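Local coordinates for protein gamma-glutamyltranspeptidase (Ggt) (PDB 5BPK) that probably cleaves gamma-glutamyl compounds such as glutathione and passes the gamma-glutamyl group to water or an acceptor, as an Ntn-hydrolase, at residues 113-118 with 124-129; 185-188 with 192-195; 239-244 with 251-256; 260-265 with 332-337. All blocks are in the same frame, centred on the assembly; numbering follows the deposited sequence.

Contacts 1 to 4 follow one another along the chain. Contact 1 folds the long loop between strand 97-102 and helix 139-150 on itself. Contact 2 joins helices 174-187 and 191-196, contact 3 helices 234-246 and 253-257. Contacts 1, 2 and 3 have centres about 20 Å apart. Contact 1 touches contact 2 through a salt bridge between Asp129 and Arg186, and Ser192 packs on Asp243 of contact 3. Helix 253-257 leads into strand 262-271, where contact 4, its centre about 23 Å from that of contact 3 and 34 Å from that of contact 2, ties the antiparallel sheet to a loop far along the chain. All four also border the neighbouring subunit.

Contact 1: residues 113-118 with 124-129; sequences NMFLDK and PKLSED
The ring of Phe115 lies between Ser127 on one face and the side chain of Met114 on the other, while Leu126 meets its rim. Ser127 CB sits almost straight above the ring centre, 4.0 Å from the Phe115 centroid and 11° off the ring normal, a CH-pi contact. On the opposite face Met114 CG stands 3.5 Å above the Phe115 ring plane, offset toward the rim. Leu126 comes in at the edge, its CG in the plane of the ring and 3.8 Å from Phe115 CD1. Leu126 CG is anti to the backbone N (chi1 -165°), a torsion that also lets CD2 reach 3.9 Å from Met114 O. The carbonyl of Leu126 approaches the ring obliquely, with O 3.4 Å from Phe115 CE1.

No hydrogen bond crosses between the segments; the contact rests on Ser127 and Leu126 packing on the ring, Met114 being of its own segment. Each side is shaped by its own backbone. Residues 113-116 form a type I turn closed by Leu116 N to Asn113 O at 2.9 Å, and Lys125 O accepts from both Glu128 N and Asp129 N. While Ser127 offers its CB to the ring, its OG bonds to Asp42 of the neighbouring subunit, and Phe115 packs on Ile46 of that subunit. A backbone hydrogen bond between Phe115 and Val123 helps to fold the loop back. The Ser127 side chain is about 12 Å from the bound dihydro-oxazolyl amino acid inhibitor. This is an irregular loop joining strand 97-102 to helix 139-150, closed round a buried aromatic ring at the subunit interface.

Contact 2: residues 185-188 with 192-195; sequences ERFL and SSKK
Phe187 and Leu188 pack against Ser193 and Lys194 where two consecutive helices, 174-187 and 191-196, meet across a short link, a helix-loop-helix connection. The direct contacts are all van der Waals in kind. Ser193 CB lies 3.7 Å from Phe187 O and 4.0 Å from Phe187 CD1, approaching the ring obliquely. The aliphatic part of Lys194 runs past the backbone of Phe187 and Leu188, with CD 3.7 Å from Leu188 O. The Leu188 and Lys194 side chains cross at about a right angle, and Leu188 CD2 comes within 4.1 Å of Lys194 CG, although the CB of Leu188 points away from the other helix.

Polar and aromatic interactions turn outward from this seam. Ser193 OG bonds to Ala27 O and Ser29 OG of the neighbouring subunit, while its CB faces Phe187, and the Phe187 ring stacks with Phe197.

The polar link between the segments is indirect. A bend at chi3 (65°) swings the end of Lys194 back beside Leu188, where one water bridges them, accepting from Lys194 NZ at 2.9 Å and donating to Leu188 O at 2.8 Å.

Contact 3: residues 239-244 with 251-256; sequences LIEKDM and ITKEDL
Ile240 and Met244 form the tightly packed side of the contact, closing on Ile251 and Leu256. Ile240 CD1 is 3.8 Å from Leu256 CD1, and its CG2 branch turns to that of Ile251. Met244 folds at chi2 (-79°) and crosses Ile251 at a slant, so that CE ends 3.7 Å from Ile251 CD1. Met244 CB is pressed to 3.3 Å from Ile251 O, and the buried Ile251 N has no polar partner in the model. Phe231 and, from the neighbouring subunit, Ile30 and Leu37 pack against this apolar half.

The other side is polar and hydrated. One water joins Glu241 O to Ile251 O, and a second joins Glu241 OE2 to Glu254 N. The extended Glu241 side chain crosses Lys253 at about a right angle, and its OE2 takes Lys253 N at 2.8 Å in a nearly straight bond (174°), met on the anti side, 20° out of the carboxylate plane. Thr252 is the N-cap and forms a capping box: its OG1 accepts from Asp255 N, while Asp255 OD2 accepts from Thr252 N at 3.1 Å.

Glu241 OE1 lies 4.3 Å from Lys253 NZ, too far for a salt bridge; that ammonium pairs with Glu238 instead. Placed at the N-terminal end of helix 253-257 and near a lysine, the Glu241 carboxylate probably has its negative charge stabilised.

Contact 4: residues 260-265 with 332-337; sequences NVKWRK and DADFVS. With EDO (1,2-ethanediol), chain M.
Arg264 meets Asp334 end-on, with NH1 to OD1 at 3.0 Å and NH2 to OD2 at 2.9 Å. The NH1 bond is nearly straight (172°) and lies in the guanidinium plane, while OD2 is met from above the carboxylate plane, as the two flat groups are turned 37° against each other. Lys262 NZ adds a third bond, 3.0 Å to Asp334 OD2, from the opposite face of the carboxylate to Arg264 NH2. OD2 is thus gripped by two cationic donors. With its chain kinked between CG and CD (chi3 61°), Lys262 sets CE over one face of the Arg264 guanidinium, 3.6 Å above its plane.

Asp332 stands behind. Its OD1 is 3.9 Å from Arg264 NH2, a long ion pair well out of the guanidinium plane in which only the charges interact. The same OD1 accepts Asp334 N at 3.0 Å, an Asx turn that positions the first-shell aspartate, and Asp332 O takes both Phe335 N and Val336 N. Asp332 OD2 is held in turn by the backbone N of Arg69 of the neighbouring subunit. On the strand side, Arg264 NE pairs with Asp101 of the adjacent strand 97-102. Trp263 lies away from the ion pairs, its NE1 hydrogen-bonded to O1 of an ethanediol, probably from the crystallisation liquor, at 3.1 Å.

The result is a four-residue salt-bridge network that ties strand 262-271 of the antiparallel Ntn-hydrolase sheet to the loop after helix 309-329.

Contact 1: residues 113-118 with 124-129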
loop_
_atom_site.group_PDB
_atom_site.type_symbol
_atom_site.label_atom_id
_atom_site.label_comp_id
_atom_site.label_asym_id
_atom_site.label_seq_id
_atom_site.Cartn_x
_atom_site.Cartn_y
_atom_site.Cartn_z
ATOM N N ASN A 113 1.805 -17.013 19.411
ATOM C CA ASN A 113 3.098 -17.663 19.129
ATOM C C ASN A 113 3.058 -18.688 17.996
ATOM O O ASN A 113 3.955 -19.534 17.885
ATOM C CB ASN A 113 3.632 -18.323 20.405
ATOM C CG ASN A 113 3.843 -17.326 21.534
ATOM O OD1 ASN A 113 4.289 -16.199 21.311
ATOM N ND2 ASN A 113 3.544 -17.748 22.760
ATOM N N MET A 114 2.061 -18.576 17.119
ATOM C CA MET A 114 1.843 -19.562 16.043
ATOM C C MET A 114 3.029 -19.780 15.091
ATOM O O MET A 114 3.117 -20.833 14.455
ATOM C CB MET A 114 0.583 -19.217 15.230
ATOM C CG MET A 114 0.644 -17.914 14.459
ATOM S SD MET A 114 -0.947 -17.477 13.745
ATOM C CE MET A 114 -1.075 -18.668 12.405
ATOM N N PHE A 115 3.922 -18.799 14.976
ATOM C CA PHE A 115 5.069 -18.911 14.072
ATOM C C PHE A 115 6.366 -19.261 14.790
ATOM O O PHE A 115 7.445 -19.196 14.197
ATOM C CB PHE A 115 5.232 -17.616 13.271
ATOM C CG PHE A 115 4.076 -17.338 12.362
ATOM C CD1 PHE A 115 3.850 -18.139 11.250
ATOM C CD2 PHE A 115 3.200 -16.298 12.625
ATOM C CE1 PHE A 115 2.768 -17.907 10.410
ATOM C CE2 PHE A 115 2.129 -16.058 11.785
ATOM C CZ PHE A 115 1.912 -16.869 10.677
ATOM N N LEU A 116 6.264 -19.624 16.066
ATOM C CA LEU A 116 7.448 -19.957 16.856
ATOM C C LEU A 116 7.525 -21.457 17.094
ATOM O O LEU A 116 6.501 -22.140 17.122
ATOM C CB LEU A 116 7.406 -19.237 18.202
ATOM C CG LEU A 116 7.309 -17.708 18.188
ATOM C CD1 LEU A 116 7.545 -17.150 19.590
ATOM C CD2 LEU A 116 8.297 -17.102 17.199
ATOM N N ASP A 117 8.746 -21.951 17.281
ATOM C CA ASP A 117 8.969 -23.355 17.646
ATOM C C ASP A 117 8.847 -23.536 19.167
ATOM O O ASP A 117 8.477 -22.599 19.879
ATOM C CB ASP A 117 10.316 -23.869 17.091
ATOM C CG ASP A 117 11.538 -23.196 17.723
ATOM O OD1 ASP A 117 11.446 -22.665 18.852
ATOM O OD2 ASP A 117 12.611 -23.212 17.075
ATOM N N LYS A 118 9.145 -24.737 19.658
ATOM C CA LYS A 118 9.046 -25.036 21.096
ATOM C C LYS A 118 10.030 -24.236 21.948
ATOM O O LYS A 118 9.765 -23.989 23.127
ATOM C CB LYS A 118 9.228 -26.539 21.361
ATOM C CG LYS A 118 8.022 -27.384 20.983
ATOM N N PRO A 124 11.818 -20.595 10.448
ATOM C CA PRO A 124 12.158 -19.928 9.187
ATOM C C PRO A 124 11.071 -20.085 8.119
ATOM O O PRO A 124 10.579 -21.201 7.891
ATOM C CB PRO A 124 13.446 -20.637 8.748
ATOM C CG PRO A 124 14.047 -21.132 10.005
ATOM C CD PRO A 124 12.916 -21.472 10.915
ATOM N N LYS A 125 10.674 -18.953 7.529
ATOM C CA LYS A 125 9.764 -18.900 6.369
ATOM C C LYS A 125 8.285 -19.189 6.675
ATOM O O LYS A 125 7.451 -19.080 5.772
ATOM C CB LYS A 125 10.241 -19.830 5.236
ATOM C CG LYS A 125 11.671 -19.591 4.753
ATOM C CD LYS A 125 11.842 -18.223 4.119
ATOM C CE LYS A 125 13.005 -18.216 3.129
ATOM N NZ LYS A 125 13.211 -16.869 2.524
ATOM N N LEU A 126 7.931 -19.530 7.918
ATOM C CA LEU A 126 6.557 -19.943 8.199
ATOM C C LEU A 126 5.587 -18.756 8.048
ATOM O O LEU A 126 4.463 -18.929 7.603
ATOM C CB LEU A 126 6.424 -20.614 9.575
ATOM C CG LEU A 126 5.127 -21.396 9.831
ATOM C CD1 LEU A 126 4.946 -22.572 8.847
ATOM C CD2 LEU A 126 5.101 -21.897 11.289
ATOM N N SER A 127 6.052 -17.554 8.369
ATOM C CA SER A 127 5.249 -16.335 8.193
ATOM C C SER A 127 5.331 -15.761 6.766
ATOM O O SER A 127 4.687 -14.739 6.469
ATOM C CB SER A 127 5.694 -15.265 9.212
ATOM O OG SER A 127 6.925 -14.647 8.858
ATOM N N GLU A 128 6.109 -16.410 5.894
ATOM C CA GLU A 128 6.458 -15.849 4.577
ATOM C C GLU A 128 5.984 -16.688 3.381
ATOM O O GLU A 128 5.443 -16.141 2.422
ATOM C CB GLU A 128 7.975 -15.674 4.463
ATOM C CG GLU A 128 8.583 -14.671 5.430
ATOM C CD GLU A 128 10.083 -14.480 5.219
ATOM O OE1 GLU A 128 10.532 -14.465 4.062
ATOM O OE2 GLU A 128 10.813 -14.319 6.216
ATOM N N ASP A 129 6.247 -17.995 3.424
ATOM C CA ASP A 129 5.936 -18.918 2.330
ATOM C C ASP A 129 4.835 -19.879 2.775
ATOM O O ASP A 129 4.939 -20.513 3.836
ATOM C CB ASP A 129 7.172 -19.757 1.942
ATOM C CG ASP A 129 8.307 -18.938 1.343
ATOM O OD1 ASP A 129 8.138 -17.723 1.081
ATOM O OD2 ASP A 129 9.391 -19.541 1.129
#

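Contact 2: residues 185-188 with 192-195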
loop_
_atom_site.group_PDB
_atom_site.type_symbol
_atom_site.label_atom_id
_atom_site.label_comp_id
_atom_site.label_asym_id
_atom_site.label_seq_id
_atom_site.Cartn_x
_atom_site.Cartn_y
_atom_site.Cartn_z
ATOM N N GLU A 185 11.416 -20.416 -7.241
ATOM C CA GLU A 185 11.682 -21.440 -6.227
ATOM C C GLU A 185 10.604 -21.488 -5.141
ATOM O O GLU A 185 10.339 -22.539 -4.564
ATOM C CB GLU A 185 13.066 -21.245 -5.601
ATOM C CG GLU A 185 14.204 -21.816 -6.436
ATOM C CD GLU A 185 14.430 -21.051 -7.714
ATOM O OE1 GLU A 185 14.579 -21.690 -8.784
ATOM O OE2 GLU A 185 14.455 -19.805 -7.646
ATOM N N ARG A 186 9.972 -20.346 -4.880
ATOM C CA ARG A 186 8.860 -20.287 -3.940
ATOM C C ARG A 186 7.640 -21.001 -4.519
ATOM O O ARG A 186 7.022 -21.815 -3.841
ATOM C CB ARG A 186 8.519 -18.834 -3.597
ATOM C CG ARG A 186 9.695 -18.047 -3.019
ATOM C CD ARG A 186 9.302 -16.612 -2.694
ATOM N NE ARG A 186 8.368 -16.571 -1.580
ATOM C CZ ARG A 186 7.297 -15.780 -1.487
ATOM N NH1 ARG A 186 6.962 -14.933 -2.461
ATOM N NH2 ARG A 186 6.548 -15.854 -0.405
ATOM N N PHE A 187 7.317 -20.714 -5.785
ATOM C CA PHE A 187 6.187 -21.361 -6.464
ATOM C C PHE A 187 6.333 -22.876 -6.457
ATOM O O PHE A 187 5.361 -23.601 -6.292
ATOM C CB PHE A 187 6.098 -20.949 -7.930
ATOM C CG PHE A 187 5.703 -19.517 -8.174
ATOM C CD1 PHE A 187 4.709 -18.888 -7.437
ATOM C CD2 PHE A 187 6.272 -18.831 -9.230
ATOM C CE1 PHE A 187 4.343 -17.586 -7.736
ATOM C CE2 PHE A 187 5.910 -17.536 -9.520
ATOM C CZ PHE A 187 4.945 -16.918 -8.778
ATOM N N LEU A 188 7.561 -23.346 -6.647
ATOM C CA LEU A 188 7.823 -24.779 -6.776
ATOM C C LEU A 188 7.592 -25.549 -5.472
ATOM O O LEU A 188 7.571 -26.784 -5.480
ATOM C CB LEU A 188 9.239 -25.030 -7.323
ATOM C CG LEU A 188 9.412 -24.800 -8.825
ATOM C CD1 LEU A 188 10.869 -24.628 -9.192
ATOM C CD2 LEU A 188 8.774 -25.934 -9.645
ATOM N N SER A 192 -0.320 -26.278 -6.169
ATOM C CA SER A 192 -1.264 -25.335 -6.765
ATOM C C SER A 192 -0.568 -24.307 -7.666
ATOM O O SER A 192 -0.945 -24.148 -8.827
ATOM C CB SER A 192 -2.044 -24.631 -5.663
ATOM O OG SER A 192 -1.143 -23.947 -4.811
ATOM N N SER A 193 0.480 -23.661 -7.153
ATOM C CA SER A 193 1.212 -22.655 -7.910
ATOM C C SER A 193 2.003 -23.214 -9.091
ATOM O O SER A 193 2.211 -22.517 -10.090
ATOM C CB SER A 193 2.131 -21.869 -6.981
ATOM O OG SER A 193 1.368 -21.213 -5.990
ATOM N N LYS A 194 2.445 -24.468 -8.978
ATOM C CA LYS A 194 3.070 -25.157 -10.102
ATOM C C LYS A 194 2.136 -25.290 -11.303
ATOM O O LYS A 194 2.606 -25.325 -12.441
ATOM C CB LYS A 194 3.605 -26.526 -9.673
ATOM C CG LYS A 194 4.816 -26.400 -8.770
ATOM C CD LYS A 194 5.275 -27.738 -8.184
ATOM C CE LYS A 194 5.763 -28.702 -9.256
ATOM N NZ LYS A 194 6.331 -29.944 -8.646
ATOM N N LYS A 195 0.829 -25.366 -11.047
ATOM C CA LYS A 195 -0.169 -25.413 -12.117
ATOM C C LYS A 195 -0.307 -24.070 -12.822
ATOM O O LYS A 195 -0.391 -24.005 -14.053
ATOM C CB LYS A 195 -1.544 -25.825 -11.574
ATOM C CG LYS A 195 -1.591 -27.219 -10.967
ATOM C CD LYS A 195 -3.005 -27.595 -10.523
ATOM C CE LYS A 195 -3.041 -28.948 -9.814
ATOM N NZ LYS A 195 -4.403 -29.303 -9.308
HETATM O O HOH W 1 8.483 -28.926 -7.058
#

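Contact 3: residues 239-244 with 251-256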
loop_
_atom_site.group_PDB
_atom_site.type_symbol
_atom_site.label_atom_id
_atom_site.label_comp_id
_atom_site.label_asym_id
_atom_site.label_seq_id
_atom_site.Cartn_x
_atom_site.Cartn_y
_atom_site.Cartn_z
ATOM N N LEU A 239 -13.204 -24.551 -1.823
ATOM C CA LEU A 239 -11.846 -24.742 -2.345
ATOM C C LEU A 239 -10.789 -24.167 -1.404
ATOM O O LEU A 239 -9.720 -24.747 -1.239
ATOM C CB LEU A 239 -11.686 -24.081 -3.726
ATOM C CG LEU A 239 -12.453 -24.679 -4.904
ATOM C CD1 LEU A 239 -12.319 -23.790 -6.131
ATOM C CD2 LEU A 239 -11.929 -26.083 -5.201
ATOM N N ILE A 240 -11.091 -23.022 -0.789
ATOM C CA ILE A 240 -10.135 -22.396 0.119
ATOM C C ILE A 240 -9.944 -23.286 1.355
ATOM O O ILE A 240 -8.822 -23.619 1.713
ATOM C CB ILE A 240 -10.565 -20.954 0.521
ATOM C CG1 ILE A 240 -10.544 -20.049 -0.710
ATOM C CG2 ILE A 240 -9.640 -20.388 1.602
ATOM C CD1 ILE A 240 -11.221 -18.707 -0.502
ATOM N N GLU A 241 -11.040 -23.695 1.987
ATOM C CA GLU A 241 -10.940 -24.503 3.201
ATOM C C GLU A 241 -10.229 -25.822 2.906
ATOM O O GLU A 241 -9.365 -26.245 3.666
ATOM C CB GLU A 241 -12.316 -24.774 3.825
ATOM C CG GLU A 241 -12.236 -25.591 5.129
ATOM C CD GLU A 241 -13.576 -25.815 5.802
ATOM O OE1 GLU A 241 -14.080 -26.959 5.737
ATOM O OE2 GLU A 241 -14.114 -24.864 6.411
ATOM N N LYS A 242 -10.587 -26.448 1.791
ATOM C CA LYS A 242 -9.998 -27.732 1.408
ATOM C C LYS A 242 -8.487 -27.640 1.240
ATOM O O LYS A 242 -7.731 -28.451 1.804
ATOM C CB LYS A 242 -10.622 -28.229 0.107
ATOM C CG LYS A 242 -10.151 -29.612 -0.279
ATOM C CD LYS A 242 -10.727 -30.056 -1.600
ATOM C CE LYS A 242 -9.953 -31.249 -2.105
ATOM N NZ LYS A 242 -9.877 -32.348 -1.092
ATOM N N ASP A 243 -8.041 -26.652 0.468
ATOM C CA ASP A 243 -6.616 -26.484 0.198
ATOM C C ASP A 243 -5.857 -26.112 1.481
ATOM O O ASP A 243 -4.726 -26.557 1.693
ATOM C CB ASP A 243 -6.387 -25.452 -0.931
ATOM C CG ASP A 243 -5.182 -25.784 -1.796
ATOM O OD1 ASP A 243 -4.760 -26.977 -1.817
ATOM O OD2 ASP A 243 -4.662 -24.861 -2.468
ATOM N N MET A 244 -6.493 -25.310 2.340
ATOM C CA MET A 244 -5.933 -24.983 3.654
ATOM C C MET A 244 -5.703 -26.231 4.508
ATOM O O MET A 244 -4.613 -26.424 5.051
ATOM C CB MET A 244 -6.836 -23.995 4.392
ATOM C CG MET A 244 -6.721 -22.571 3.854
ATOM S SD MET A 244 -5.246 -21.733 4.466
ATOM C CE MET A 244 -5.046 -20.354 3.327
ATOM N N ILE A 251 -7.270 -21.258 7.530
ATOM C CA ILE A 251 -8.459 -20.518 7.103
ATOM C C ILE A 251 -9.568 -21.496 6.729
ATOM O O ILE A 251 -9.339 -22.471 6.009
ATOM C CB ILE A 251 -8.166 -19.561 5.935
ATOM C CG1 ILE A 251 -7.193 -18.479 6.401
ATOM C CG2 ILE A 251 -9.469 -18.921 5.413
ATOM C CD1 ILE A 251 -6.622 -17.643 5.287
ATOM N N THR A 252 -10.757 -21.224 7.255
ATOM C CA THR A 252 -11.916 -22.084 7.090
ATOM C C THR A 252 -13.090 -21.328 6.473
ATOM O O THR A 252 -13.070 -20.100 6.339
ATOM C CB THR A 252 -12.392 -22.608 8.459
ATOM O OG1 THR A 252 -12.834 -21.509 9.264
ATOM C CG2 THR A 252 -11.282 -23.363 9.176
ATOM N N LYS A 253 -14.142 -22.065 6.137
ATOM C CA LYS A 253 -15.384 -21.446 5.686
ATOM C C LYS A 253 -15.952 -20.466 6.725
ATOM O O LYS A 253 -16.586 -19.480 6.357
ATOM C CB LYS A 253 -16.425 -22.515 5.327
ATOM C CG LYS A 253 -16.137 -23.210 4.011
ATOM C CD LYS A 253 -17.224 -24.213 3.652
ATOM C CE LYS A 253 -17.097 -25.491 4.461
ATOM N NZ LYS A 253 -18.029 -26.552 3.967
ATOM N N GLU A 254 -15.729 -20.740 8.008
ATOM C CA GLU A 254 -16.198 -19.854 9.071
ATOM C C GLU A 254 -15.456 -18.514 9.036
ATOM O O GLU A 254 -16.071 -17.452 9.200
ATOM C CB GLU A 254 -16.053 -20.493 10.453
ATOM C CG GLU A 254 -16.777 -19.700 11.554
ATOM C CD GLU A 254 -16.629 -20.296 12.947
ATOM O OE1 GLU A 254 -15.956 -21.342 13.100
ATOM O OE2 GLU A 254 -17.190 -19.702 13.894
ATOM N N ASP A 255 -14.149 -18.562 8.800
ATOM C CA ASP A 255 -13.360 -17.335 8.639
ATOM C C ASP A 255 -13.905 -16.499 7.488
ATOM O O ASP A 255 -14.093 -15.291 7.609
ATOM C CB ASP A 255 -11.893 -17.653 8.357
ATOM C CG ASP A 255 -11.128 -18.088 9.585
ATOM O OD1 ASP A 255 -11.108 -17.340 10.574
ATOM O OD2 ASP A 255 -10.506 -19.165 9.547
ATOM N N LEU A 256 -14.162 -17.157 6.366
ATOM C CA LEU A 256 -14.562 -16.459 5.151
ATOM C C LEU A 256 -15.949 -15.844 5.325
ATOM O O LEU A 256 -16.158 -14.684 4.974
ATOM C CB LEU A 256 -14.508 -17.395 3.938
ATOM C CG LEU A 256 -13.102 -17.877 3.552
ATOM C CD1 LEU A 256 -13.175 -19.128 2.683
ATOM C CD2 LEU A 256 -12.250 -16.803 2.884
HETATM O O HOH W 2 -9.195 -25.164 6.434
HETATM O O HOH W 3 -15.640 -23.770 8.689
#

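Contact 4: residues 260-265 with 332-337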
loop_
_atom_site.group_PDB
_atom_site.type_symbol
_atom_site.label_atom_id
_atom_site.label_comp_id
_atom_site.label_asym_id
_atom_site.label_seq_id
_atom_site.Cartn_x
_atom_site.Cartn_y
_atom_site.Cartn_z
ATOM N N ASN A 260 -15.338 -9.167 7.476
ATOM C CA ASN A 260 -16.054 -7.902 7.476
ATOM C C ASN A 260 -15.130 -6.749 7.087
ATOM O O ASN A 260 -14.047 -6.626 7.654
ATOM C CB ASN A 260 -16.667 -7.642 8.877
ATOM C CG ASN A 260 -15.640 -7.759 10.057
ATOM O OD1 ASN A 260 -14.787 -8.667 10.110
ATOM N ND2 ASN A 260 -15.773 -6.855 11.035
ATOM N N VAL A 261 -15.520 -5.937 6.103
ATOM C CA VAL A 261 -14.860 -4.628 5.917
ATOM C C VAL A 261 -15.305 -3.709 7.039
ATOM O O VAL A 261 -16.301 -3.979 7.711
ATOM C CB VAL A 261 -15.177 -3.936 4.547
ATOM C CG1 VAL A 261 -14.780 -4.836 3.374
ATOM C CG2 VAL A 261 -16.643 -3.498 4.458
ATOM N N LYS A 262 -14.552 -2.636 7.256
ATOM C CA LYS A 262 -14.953 -1.590 8.177
ATOM C C LYS A 262 -14.799 -0.228 7.534
ATOM O O LYS A 262 -13.740 0.112 7.010
ATOM C CB LYS A 262 -14.145 -1.664 9.458
ATOM C CG LYS A 262 -14.509 -2.915 10.267
ATOM C CD LYS A 262 -13.975 -2.889 11.676
ATOM C CE LYS A 262 -14.521 -1.732 12.490
ATOM N NZ LYS A 262 -14.358 -1.975 13.956
ATOM N N TRP A 263 -15.882 0.543 7.543
ATOM C CA TRP A 263 -15.807 1.952 7.192
ATOM C C TRP A 263 -15.340 2.723 8.410
ATOM O O TRP A 263 -16.010 2.732 9.448
ATOM C CB TRP A 263 -17.158 2.479 6.735
ATOM C CG TRP A 263 -17.629 1.867 5.474
ATOM C CD1 TRP A 263 -18.534 0.857 5.338
ATOM C CD2 TRP A 263 -17.219 2.223 4.152
ATOM N NE1 TRP A 263 -18.711 0.556 4.011
ATOM C CE2 TRP A 263 -17.924 1.385 3.256
ATOM C CE3 TRP A 263 -16.339 3.176 3.633
ATOM C CZ2 TRP A 263 -17.769 1.476 1.866
ATOM C CZ3 TRP A 263 -16.194 3.269 2.264
ATOM C CH2 TRP A 263 -16.899 2.418 1.395
ATOM N N ARG A 264 -14.180 3.351 8.286
ATOM C CA ARG A 264 -13.549 4.036 9.395
ATOM C C ARG A 264 -13.388 5.507 9.072
ATOM O O ARG A 264 -13.346 5.906 7.904
ATOM C CB ARG A 264 -12.182 3.424 9.684
ATOM C CG ARG A 264 -12.208 1.916 9.942
ATOM C CD ARG A 264 -10.900 1.477 10.523
ATOM N NE ARG A 264 -10.727 0.045 10.756
ATOM C CZ ARG A 264 -10.885 -0.562 11.933
ATOM N NH1 ARG A 264 -11.296 0.114 12.997
ATOM N NH2 ARG A 264 -10.629 -1.864 12.048
ATOM N N LYS A 265 -13.247 6.309 10.116
ATOM C CA LYS A 265 -12.836 7.684 9.947
ATOM C C LYS A 265 -11.376 7.700 9.506
ATOM O O LYS A 265 -10.550 6.964 10.061
ATOM C CB LYS A 265 -12.988 8.452 11.242
ATOM C CG LYS A 265 -14.433 8.667 11.662
ATOM C CD LYS A 265 -14.489 9.578 12.869
ATOM C CE LYS A 265 -15.896 9.737 13.407
ATOM N NZ LYS A 265 -15.906 10.625 14.608
ATOM N N ASP A 332 -3.853 -2.742 15.485
ATOM C CA ASP A 332 -5.295 -2.688 15.206
ATOM C C ASP A 332 -6.018 -2.111 16.433
ATOM O O ASP A 332 -6.072 -2.747 17.484
ATOM C CB ASP A 332 -5.787 -4.105 14.898
ATOM C CG ASP A 332 -7.252 -4.174 14.512
ATOM O OD1 ASP A 332 -7.988 -3.166 14.609
ATOM O OD2 ASP A 332 -7.667 -5.288 14.108
ATOM N N ALA A 333 -6.601 -0.923 16.274
ATOM C CA ALA A 333 -7.269 -0.225 17.372
ATOM C C ALA A 333 -8.524 -0.926 17.883
ATOM O O ALA A 333 -9.049 -0.576 18.941
ATOM C CB ALA A 333 -7.589 1.211 16.965
ATOM N N ASP A 334 -9.010 -1.920 17.136
ATOM C CA ASP A 334 -10.116 -2.737 17.622
ATOM C C ASP A 334 -9.677 -3.684 18.739
ATOM O O ASP A 334 -10.534 -4.276 19.400
ATOM C CB ASP A 334 -10.742 -3.553 16.482
ATOM C CG ASP A 334 -11.339 -2.682 15.376
ATOM O OD1 ASP A 334 -11.432 -1.436 15.515
ATOM O OD2 ASP A 334 -11.705 -3.270 14.338
ATOM N N PHE A 335 -8.357 -3.843 18.920
ATOM C CA PHE A 335 -7.777 -4.744 19.916
ATOM C C PHE A 335 -6.885 -4.068 20.944
ATOM O O PHE A 335 -6.756 -4.573 22.047
ATOM C CB PHE A 335 -6.965 -5.853 19.232
ATOM C CG PHE A 335 -7.821 -6.867 18.529
ATOM C CD1 PHE A 335 -8.431 -6.546 17.334
ATOM C CD2 PHE A 335 -8.063 -8.111 19.087
ATOM C CE1 PHE A 335 -9.249 -7.445 16.688
ATOM C CE2 PHE A 335 -8.886 -9.031 18.428
ATOM C CZ PHE A 335 -9.472 -8.694 17.235
ATOM N N VAL A 336 -6.219 -2.981 20.547
ATOM C CA VAL A 336 -5.280 -2.267 21.405
ATOM C C VAL A 336 -5.567 -0.768 21.346
ATOM O O VAL A 336 -6.217 -0.270 20.422
ATOM C CB VAL A 336 -3.806 -2.550 21.001
ATOM C CG1 VAL A 336 -3.517 -4.038 21.059
ATOM C CG2 VAL A 336 -3.504 -2.012 19.600
ATOM N N SER A 337 -5.100 -0.051 22.358
ATOM C CA SER A 337 -5.280 1.393 22.416
ATOM C C SER A 337 -4.184 2.069 21.602
ATOM O O SER A 337 -2.999 1.907 21.900
ATOM C CB SER A 337 -5.226 1.876 23.863
ATOM O OG SER A 337 -6.367 1.435 24.583
HETATM C C1 EDO M . -20.715 -2.439 2.798
HETATM O O1 EDO M . -20.172 -2.170 4.091
HETATM C C2 EDO M . -20.833 -1.138 2.011
HETATM O O2 EDO M . -21.671 -1.315 0.861
#